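Local coordinates for hypothetical protein PAE2307 (Pyrobaculum aerophilum, PDB 1WVQ) that probably acts as an adenosine-specific kinase, belonging to an ancient conserved family, and is itself found phosphorylated in a stable form, at residues Val13-Gly18 with Ile89-Asn93; Thr19-Ile23 with Trp95-Leu100; Val46-Ile50 with Glu64-Leu70. All coordinates share one frame; numbering follows the deposited sequence.

Contact 1: residues Val13-Gly18 with Ile89-Asn93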
loop_
_atom_site.group_PDB
_atom_site.type_symbol
_atom_site.label_atom_id
_atom_site.label_comp_id
_atom_site.label_asym_id
_atom_site.label_seq_id
_atom_site.Cartn_x
_atom_site.Cartn_y
_atom_site.Cartn_z
ATOM N N VAL A 13 13.334 28.077 -2.220
ATOM C CA VAL A 13 13.187 27.109 -3.297
ATOM C C VAL A 13 12.569 27.714 -4.552
ATOM O O VAL A 13 11.416 28.140 -4.538
ATOM C CB VAL A 13 12.308 25.920 -2.846
ATOM C CG1 VAL A 13 12.202 24.896 -3.972
ATOM C CG2 VAL A 13 12.890 25.287 -1.586
ATOM N N PRO A 14 13.336 27.769 -5.653
ATOM C CA PRO A 14 12.814 28.329 -6.902
ATOM C C PRO A 14 11.827 27.358 -7.548
ATOM O O PRO A 14 12.107 26.166 -7.657
ATOM C CB PRO A 14 14.064 28.480 -7.772
ATOM C CG PRO A 14 15.197 28.516 -6.802
ATOM C CD PRO A 14 14.778 27.499 -5.770
ATOM N N ILE A 15 10.673 27.854 -7.973
ATOM C CA ILE A 15 9.701 26.988 -8.632
ATOM C C ILE A 15 9.147 27.697 -9.865
ATOM O O ILE A 15 8.242 28.530 -9.762
ATOM C CB ILE A 15 8.526 26.601 -7.693
ATOM C CG1 ILE A 15 9.060 25.914 -6.431
ATOM C CG2 ILE A 15 7.576 25.662 -8.422
ATOM C CD1 ILE A 15 7.981 25.489 -5.451
ATOM N N PRO A 16 9.709 27.396 -11.051
ATOM C CA PRO A 16 9.246 28.020 -12.298
ATOM C C PRO A 16 7.775 27.697 -12.539
ATOM O O PRO A 16 7.284 26.653 -12.108
ATOM C CB PRO A 16 10.145 27.384 -13.356
ATOM C CG PRO A 16 11.397 27.085 -12.610
ATOM C CD PRO A 16 10.877 26.536 -11.299
ATOM N N GLN A 17 7.069 28.586 -13.231
ATOM C CA GLN A 17 5.657 28.358 -13.505
ATOM C C GLN A 17 5.515 27.080 -14.323
ATOM O O GLN A 17 6.269 26.853 -15.274
ATOM C CB GLN A 17 5.065 29.547 -14.272
ATOM C CG GLN A 17 3.552 29.489 -14.464
ATOM C CD GLN A 17 2.788 29.340 -13.156
ATOM O OE1 GLN A 17 2.996 30.100 -12.202
ATOM N NE2 GLN A 17 1.885 28.362 -13.107
ATOM N N GLY A 18 4.555 26.245 -13.942
ATOM C CA GLY A 18 4.340 25.006 -14.656
ATOM C C GLY A 18 5.058 23.837 -14.016
ATOM O O GLY A 18 4.953 22.707 -14.487
ATOM N N ILE A 89 12.856 16.576 -6.325
ATOM C CA ILE A 89 12.261 16.227 -7.606
ATOM C C ILE A 89 11.516 17.434 -8.157
ATOM O O ILE A 89 10.749 18.071 -7.443
ATOM C CB ILE A 89 11.221 15.082 -7.467
ATOM C CG1 ILE A 89 11.893 13.800 -6.974
ATOM C CG2 ILE A 89 10.531 14.838 -8.814
ATOM C CD1 ILE A 89 10.904 12.728 -6.555
ATOM N N TYR A 90 11.768 17.758 -9.420
ATOM C CA TYR A 90 11.050 18.837 -10.094
ATOM C C TYR A 90 10.335 18.154 -11.256
ATOM O O TYR A 90 10.946 17.383 -12.006
ATOM C CB TYR A 90 11.994 19.921 -10.634
ATOM C CG TYR A 90 12.381 20.988 -9.628
ATOM C CD1 TYR A 90 13.501 20.837 -8.816
ATOM C CD2 TYR A 90 11.644 22.170 -9.519
ATOM C CE1 TYR A 90 13.889 21.838 -7.920
ATOM C CE2 TYR A 90 12.024 23.178 -8.624
ATOM C CZ TYR A 90 13.150 23.005 -7.834
ATOM O OH TYR A 90 13.566 24.019 -6.991
ATOM N N ILE A 91 9.040 18.426 -11.396
ATOM C CA ILE A 91 8.253 17.822 -12.462
ATOM C C ILE A 91 7.402 18.798 -13.261
ATOM O O ILE A 91 6.893 19.789 -12.733
ATOM C CB ILE A 91 7.278 16.740 -11.927
ATOM C CG1 ILE A 91 6.490 17.285 -10.733
ATOM C CG2 ILE A 91 8.033 15.467 -11.584
ATOM C CD1 ILE A 91 5.341 16.386 -10.307
ATOM N N ARG A 92 7.261 18.474 -14.544
ATOM C CA ARG A 92 6.439 19.214 -15.497
ATOM C C ARG A 92 5.609 18.146 -16.207
ATOM O O ARG A 92 6.026 16.986 -16.301
ATOM C CB ARG A 92 7.292 19.934 -16.548
ATOM C CG ARG A 92 7.946 21.234 -16.114
ATOM C CD ARG A 92 8.711 21.826 -17.306
ATOM N NE ARG A 92 9.496 23.011 -16.960
ATOM C CZ ARG A 92 8.994 24.227 -16.764
ATOM N NH1 ARG A 92 7.688 24.451 -16.878
ATOM N NH2 ARG A 92 9.810 25.227 -16.450
ATOM N N ASN A 93 4.441 18.540 -16.700
ATOM C CA ASN A 93 3.544 17.646 -17.431
ATOM C C ASN A 93 3.042 16.484 -16.596
ATOM O O ASN A 93 2.753 15.400 -17.107
ATOM C CB ASN A 93 4.241 17.149 -18.692
ATOM C CG ASN A 93 4.782 18.289 -19.519
ATOM O OD1 ASN A 93 4.055 19.238 -19.836
ATOM N ND2 ASN A 93 6.064 18.221 -19.861
HETATM O O HOH W 1 3.772 21.299 -16.508
#

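Contact 2: residues Thr19-Ile23 with Trp95-Leu100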
loop_
_atom_site.group_PDB
_atom_site.type_symbol
_atom_site.label_atom_id
_atom_site.label_comp_id
_atom_site.label_asym_id
_atom_site.label_seq_id
_atom_site.Cartn_x
_atom_site.Cartn_y
_atom_site.Cartn_z
ATOM N N THR A 19 5.806 24.094 -12.949
ATOM C CA THR A 19 6.513 23.005 -12.289
ATOM C C THR A 19 6.038 22.837 -10.862
ATOM O O THR A 19 5.403 23.723 -10.286
ATOM C CB THR A 19 8.047 23.232 -12.234
ATOM O OG1 THR A 19 8.356 24.255 -11.277
ATOM C CG2 THR A 19 8.573 23.639 -13.592
ATOM N N ASN A 20 6.339 21.669 -10.311
ATOM C CA ASN A 20 6.034 21.358 -8.926
ATOM C C ASN A 20 7.313 20.757 -8.386
ATOM O O ASN A 20 8.085 20.154 -9.131
ATOM C CB ASN A 20 4.914 20.324 -8.800
ATOM C CG ASN A 20 3.532 20.939 -8.883
ATOM O OD1 ASN A 20 3.007 21.183 -9.970
ATOM N ND2 ASN A 20 2.938 21.195 -7.727
ATOM N N VAL A 21 7.542 20.935 -7.094
ATOM C CA VAL A 21 8.727 20.377 -6.465
ATOM C C VAL A 21 8.289 19.425 -5.361
ATOM O O VAL A 21 7.266 19.641 -4.706
ATOM C CB VAL A 21 9.636 21.499 -5.876
ATOM C CG1 VAL A 21 8.975 22.140 -4.653
ATOM C CG2 VAL A 21 11.007 20.930 -5.518
ATOM N N ILE A 22 9.046 18.345 -5.203
ATOM C CA ILE A 22 8.797 17.349 -4.172
ATOM C C ILE A 22 10.151 17.184 -3.495
ATOM O O ILE A 22 11.152 16.903 -4.158
ATOM C CB ILE A 22 8.339 15.995 -4.772
ATOM C CG1 ILE A 22 6.996 16.168 -5.486
ATOM C CG2 ILE A 22 8.188 14.952 -3.667
ATOM C CD1 ILE A 22 6.574 14.958 -6.315
ATOM N N ILE A 23 10.186 17.407 -2.186
ATOM C CA ILE A 23 11.421 17.295 -1.418
ATOM C C ILE A 23 11.201 16.275 -0.312
ATOM O O ILE A 23 10.168 16.287 0.361
ATOM C CB ILE A 23 11.812 18.655 -0.784
ATOM C CG1 ILE A 23 11.861 19.734 -1.867
ATOM C CG2 ILE A 23 13.167 18.543 -0.080
ATOM C CD1 ILE A 23 12.083 21.129 -1.323
ATOM N N TRP A 95 1.350 16.193 -12.190
ATOM C CA TRP A 95 1.140 16.833 -10.895
ATOM C C TRP A 95 1.604 15.872 -9.809
ATOM O O TRP A 95 1.662 14.662 -10.028
ATOM C CB TRP A 95 -0.344 17.141 -10.683
ATOM C CG TRP A 95 -0.849 18.295 -11.486
ATOM C CD1 TRP A 95 -0.597 19.619 -11.266
ATOM C CD2 TRP A 95 -1.702 18.232 -12.628
ATOM N NE1 TRP A 95 -1.244 20.386 -12.200
ATOM C CE2 TRP A 95 -1.933 19.559 -13.055
ATOM C CE3 TRP A 95 -2.299 17.182 -13.340
ATOM C CZ2 TRP A 95 -2.737 19.871 -14.159
ATOM C CZ3 TRP A 95 -3.101 17.487 -14.441
ATOM C CH2 TRP A 95 -3.311 18.823 -14.839
ATOM N N PRO A 96 1.945 16.397 -8.624
ATOM C CA PRO A 96 2.391 15.505 -7.551
ATOM C C PRO A 96 1.415 14.364 -7.251
ATOM O O PRO A 96 1.843 13.245 -7.001
ATOM C CB PRO A 96 2.568 16.458 -6.372
ATOM C CG PRO A 96 3.072 17.701 -7.052
ATOM C CD PRO A 96 2.155 17.810 -8.258
ATOM N N ILE A 97 0.109 14.625 -7.290
ATOM C CA ILE A 97 -0.833 13.547 -7.003
ATOM C C ILE A 97 -0.725 12.390 -7.995
ATOM O O ILE A 97 -1.154 11.277 -7.697
ATOM C CB ILE A 97 -2.323 14.027 -6.946
ATOM C CG1 ILE A 97 -2.737 14.704 -8.255
ATOM C CG2 ILE A 97 -2.524 14.931 -5.735
ATOM C CD1 ILE A 97 -4.241 15.001 -8.338
ATOM N N ASN A 98 -0.139 12.641 -9.165
ATOM C CA ASN A 98 0.012 11.581 -10.158
ATOM C C ASN A 98 1.165 10.637 -9.818
ATOM O O ASN A 98 1.215 9.521 -10.330
ATOM C CB ASN A 98 0.304 12.149 -11.558
ATOM C CG ASN A 98 -0.784 13.066 -12.079
ATOM O OD1 ASN A 98 -0.516 14.079 -12.727
ATOM N ND2 ASN A 98 -2.029 12.724 -11.768
ATOM N N VAL A 99 2.088 11.075 -8.964
ATOM C CA VAL A 99 3.262 10.261 -8.639
ATOM C C VAL A 99 3.585 10.051 -7.161
ATOM O O VAL A 99 4.426 9.216 -6.829
ATOM C CB VAL A 99 4.537 10.873 -9.289
ATOM C CG1 VAL A 99 4.358 11.001 -10.794
ATOM C CG2 VAL A 99 4.823 12.252 -8.679
ATOM N N LEU A 100 2.920 10.774 -6.269
ATOM C CA LEU A 100 3.249 10.662 -4.852
ATOM C C LEU A 100 3.122 9.300 -4.179
ATOM O O LEU A 100 3.993 8.927 -3.401
ATOM C CB LEU A 100 2.481 11.716 -4.042
ATOM C CG LEU A 100 3.092 13.125 -4.080
ATOM C CD1 LEU A 100 2.115 14.137 -3.508
ATOM C CD2 LEU A 100 4.402 13.134 -3.301
#

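Contact 3: residues Val46-Ile50 with Glu64-Leu70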
loop_
_atom_site.group_PDB
_atom_site.type_symbol
_atom_site.label_atom_id
_atom_site.label_comp_id
_atom_site.label_asym_id
_atom_site.label_seq_id
_atom_site.Cartn_x
_atom_site.Cartn_y
_atom_site.Cartn_z
ATOM N N VAL A 46 5.654 12.703 -18.597
ATOM C CA VAL A 46 6.280 13.459 -17.522
ATOM C C VAL A 46 7.704 13.908 -17.845
ATOM O O VAL A 46 8.487 13.165 -18.435
ATOM C CB VAL A 46 6.302 12.641 -16.190
ATOM C CG1 VAL A 46 7.183 11.394 -16.337
ATOM C CG2 VAL A 46 6.801 13.526 -15.040
ATOM N N LYS A 47 8.009 15.153 -17.490
ATOM C CA LYS A 47 9.348 15.698 -17.665
ATOM C C LYS A 47 9.811 15.908 -16.234
ATOM O O LYS A 47 9.057 16.404 -15.398
ATOM C CB LYS A 47 9.317 17.020 -18.429
ATOM C CG LYS A 47 8.874 16.871 -19.878
ATOM C CD LYS A 47 9.754 15.880 -20.629
ATOM C CE LYS A 47 9.318 15.735 -22.089
ATOM N NZ LYS A 47 9.993 14.600 -22.774
ATOM N N PHE A 48 11.048 15.538 -15.932
ATOM C CA PHE A 48 11.496 15.658 -14.554
ATOM C C PHE A 48 13.002 15.713 -14.381
ATOM O O PHE A 48 13.773 15.442 -15.302
ATOM C CB PHE A 48 10.992 14.449 -13.767
ATOM C CG PHE A 48 11.511 13.147 -14.302
ATOM C CD1 PHE A 48 10.914 12.546 -15.409
ATOM C CD2 PHE A 48 12.663 12.575 -13.770
ATOM C CE1 PHE A 48 11.460 11.400 -15.986
ATOM C CE2 PHE A 48 13.223 11.427 -14.338
ATOM C CZ PHE A 48 12.619 10.839 -15.451
ATOM N N GLY A 49 13.389 16.053 -13.158
ATOM C CA GLY A 49 14.779 16.096 -12.763
ATOM C C GLY A 49 14.755 15.586 -11.335
ATOM O O GLY A 49 13.917 16.014 -10.546
ATOM N N ILE A 50 15.632 14.644 -11.008
ATOM C CA ILE A 50 15.685 14.118 -9.648
ATOM C C ILE A 50 17.134 14.096 -9.178
ATOM O O ILE A 50 18.030 13.683 -9.911
ATOM C CB ILE A 50 15.034 12.687 -9.547
ATOM C CG1 ILE A 50 15.131 12.153 -8.108
ATOM C CG2 ILE A 50 15.655 11.746 -10.560
ATOM C CD1 ILE A 50 16.410 11.391 -7.778
ATOM N N GLU A 64 19.262 11.943 -12.125
ATOM C CA GLU A 64 18.693 11.367 -13.346
ATOM C C GLU A 64 17.660 12.389 -13.822
ATOM O O GLU A 64 17.092 13.119 -13.009
ATOM C CB GLU A 64 17.980 10.042 -13.067
ATOM C CG GLU A 64 18.869 8.888 -12.610
ATOM C CD GLU A 64 19.858 8.427 -13.671
ATOM O OE1 GLU A 64 19.634 8.704 -14.867
ATOM O OE2 GLU A 64 20.857 7.767 -13.303
ATOM N N ALA A 65 17.403 12.443 -15.125
ATOM C CA ALA A 65 16.439 13.405 -15.648
ATOM C C ALA A 65 16.224 13.246 -17.145
ATOM O O ALA A 65 17.080 12.714 -17.848
ATOM C CB ALA A 65 16.918 14.828 -15.355
ATOM N N ASN A 66 15.073 13.700 -17.629
ATOM C CA ASN A 66 14.783 13.640 -19.057
ATOM C C ASN A 66 14.537 15.062 -19.550
ATOM O O ASN A 66 14.023 15.285 -20.646
ATOM C CB ASN A 66 13.579 12.727 -19.347
ATOM C CG ASN A 66 12.260 13.292 -18.848
ATOM O OD1 ASN A 66 12.212 14.312 -18.160
ATOM N ND2 ASN A 66 11.171 12.615 -19.198
ATOM N N ASP A 67 14.937 16.020 -18.721
ATOM C CA ASP A 67 14.808 17.443 -19.007
ATOM C C ASP A 67 15.967 18.124 -18.276
ATOM O O ASP A 67 16.042 18.094 -17.042
ATOM C CB ASP A 67 13.469 17.967 -18.488
ATOM C CG ASP A 67 13.272 19.444 -18.755
ATOM O OD1 ASP A 67 14.137 20.257 -18.367
ATOM O OD2 ASP A 67 12.232 19.799 -19.354
ATOM N N GLU A 68 16.876 18.728 -19.033
ATOM C CA GLU A 68 18.041 19.364 -18.430
ATOM C C GLU A 68 17.748 20.538 -17.508
ATOM O O GLU A 68 18.475 20.767 -16.538
ATOM C CB GLU A 68 19.026 19.789 -19.515
ATOM C CG GLU A 68 19.607 18.613 -20.277
ATOM C CD GLU A 68 20.196 17.544 -19.358
ATOM O OE1 GLU A 68 21.036 17.883 -18.496
ATOM O OE2 GLU A 68 19.819 16.361 -19.500
ATOM N N GLU A 69 16.698 21.292 -17.806
ATOM C CA GLU A 69 16.342 22.425 -16.965
ATOM C C GLU A 69 15.967 21.894 -15.581
ATOM O O GLU A 69 16.447 22.384 -14.559
ATOM C CB GLU A 69 15.153 23.178 -17.569
ATOM C CG GLU A 69 14.590 24.283 -16.683
ATOM C CD GLU A 69 13.212 24.727 -17.140
ATOM O OE1 GLU A 69 12.266 23.907 -17.057
ATOM O OE2 GLU A 69 13.076 25.890 -17.582
ATOM N N LEU A 70 15.110 20.881 -15.564
ATOM C CA LEU A 70 14.666 20.296 -14.308
ATOM C C LEU A 70 15.792 19.570 -13.574
ATOM O O LEU A 70 15.829 19.555 -12.340
ATOM C CB LEU A 70 13.485 19.363 -14.571
ATOM C CG LEU A 70 12.315 20.062 -15.283
ATOM C CD1 LEU A 70 11.171 19.073 -15.482
ATOM C CD2 LEU A 70 11.851 21.267 -14.473
#

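Contact 1: residues Val13-Gly18 with Ile89-Asn93
From Val-13 to Gly-18 the loop runs in almost the same direction as Tyr-90 to Arg-92, 12° apart, and its backbone closes in at the far end, where the CA atoms of Gly-18 and Arg-92 are 6.2 Å apart. Tyr-90 spans the wider end. With CG anti to its carbonyl carbon (chi1 -85°), the ring reaches across to the loop, and its OH donates to Pro-14 O at 2.7 Å; the bond lies in the carbonyl plane, and the oxygen meets the ring at its edge. Beside this bond Val-13 CG1 approaches Tyr-90 OH to 3.4 Å, while Pro-16 CD touches CE2 of the ring obliquely. The loop joins two sheets, leaving strand 7-13 of one and entering strand 20-25 of the other, next to strand 87-92. Arg-92 extends its chain from CG to NE alongside Gln-17 and Gly-18. Its NH1 donates to Gln-17 O at 3.2 Å, somewhat out of the guanidinium plane, while NH2 lies 3.8 Å from Pro-16 CB and forms a salt bridge with Glu-69. A methionine in place of Arg-92 would probably leave Gln-17 O without this donor and Glu-69 without its positive mate. Gly-18 has no beta carbon to press against NH1 or the preceding carbonyl oxygen. A water accepts from Asn-93 N at 2.8 Å and donates to Gly-18 O at 2.7 Å.

Contact 2: residues Thr19-Ile23 with Trp95-Leu100
Asn-20 and Ile-22 meet Pro-96, Val-99 and Leu-100 where a helix packs on a sheet: helix 96-104 is the connection of a beta-alpha-beta crossover from strand 87-92 to strand 111-116, with strand 20-25 lying between those two parallel strands. The short segments of strand and helix approach to 10.3 Å between axes and cross at -32°. Apolar contact is centred on Ile-22. Extended at chi2 (170°), its side chain carries CD1 to the helix, where the methyl lies 4.0 Å from Val-99 CG2, 4.1 Å from Leu-100 CD2 and 4.3 Å from Pro-96 CB. Leu-100 also touches Pro-107 of a neighbouring subunit. A second kind of contact is polar against apolar, without a hydrogen bond. The Asn-20 side chain crosses Pro-96 at about a right angle, its CG 3.5 Å from Pro-96 CD, and its OD1 lies 4.1 Å from Trp-95 CD1, obliquely to the ring. No hydrogen bond crosses between the two segments; inside 95-100, Pro-96 O accepts from both Val-99 N and Leu-100 N. Asn-98 ND2 is hydrogen-bonded to Thr-41 O of another neighbouring subunit, while Asn-98 OD1 accepts a nearly straight bond (171°) from Trp-95 N at 2.9 Å, the donor lying above the carbonyl plane.

Contact 3: residues Val46-Ile50 with Glu64-Leu70
Val-46 to Ile-50 and Glu-64 to Leu-70 make a buried antiparallel contact, part strand pairing and part side-chain bridging, at the edge, within this chain, of the five-stranded sheet where the hairpin of strands 47-53 and 60-65 gives way to helix 68-81. Regular pairing occupies one end. Ile-50 and Glu-64 form a hydrogen-bonded pair: Ile-50 N donates to Glu-64 O at 2.9 Å, and Glu-64 N returns a bond to Ile-50 O. On this face Ile-50 CG2 rests 3.8 Å from Glu-64 CB, while the carboxylate of Glu-64 turns away to salt bridges with Arg-152 and Arg-155 of a neighbouring subunit. Gly-49 and Ala-65 follow as the non-hydrogen-bonded pair; a beta carbon on Gly-49 would run into Leu-70 O, and its absence lets the start of the helix lie close against this strand. Beyond Ala-65 the ladder is carried on by a side chain. With CG set between its backbone N and carbonyl carbon (chi1 69°), Asn-66 lays its amide along the strand: ND2 donates to Val-46 O at 2.8 Å in both the carbonyl and amide planes, and OD1 accepts from Phe-48 N, also at 2.8 Å. These two amide bonds, one from each polar atom of the group, fix its rotation. Asn-66 N meanwhile donates to Phe-48 O and lies over one face of the Phe-48 ring, whose CE1 is 3.4 Å from ND2. Leu-70 CD1 reaches Lys-47 O at 3.4 Å, and Asp-67 OD1 accepts from Leu-70 N at 3.0 Å, with a weak second bond from Glu-69 N. The Asp-67 N-cap opens helix 68-81, the connection of a beta-alpha-beta crossover from strand 60-65 to the parallel strand 87-92, with strand 47-53 between them.

One sheet underlies all three contacts, and the chemistry changes with the part of it that is used. Contacts 2 and 3 are mostly buried; contact 1 is only partly so, its turn being exposed. Contact 2 holds a helix to a sheet face mainly through apolar side chains, with an asparagine amide against a proline, whereas contact 3 relies on main-chain pairing and an asparagine amide, and contact 1 on direct hydrogen bonds to two loop carbonyls and a water-bridged link to a third. Strand 87-92 ties them together: Ile-91 N reaches Asn-20 O of contact 2 at 3.0 Å, and Arg-92 N reaches Lys-47 O of contact 3 at 2.9 Å. Thr-19 packs on both Arg-92 and Leu-70.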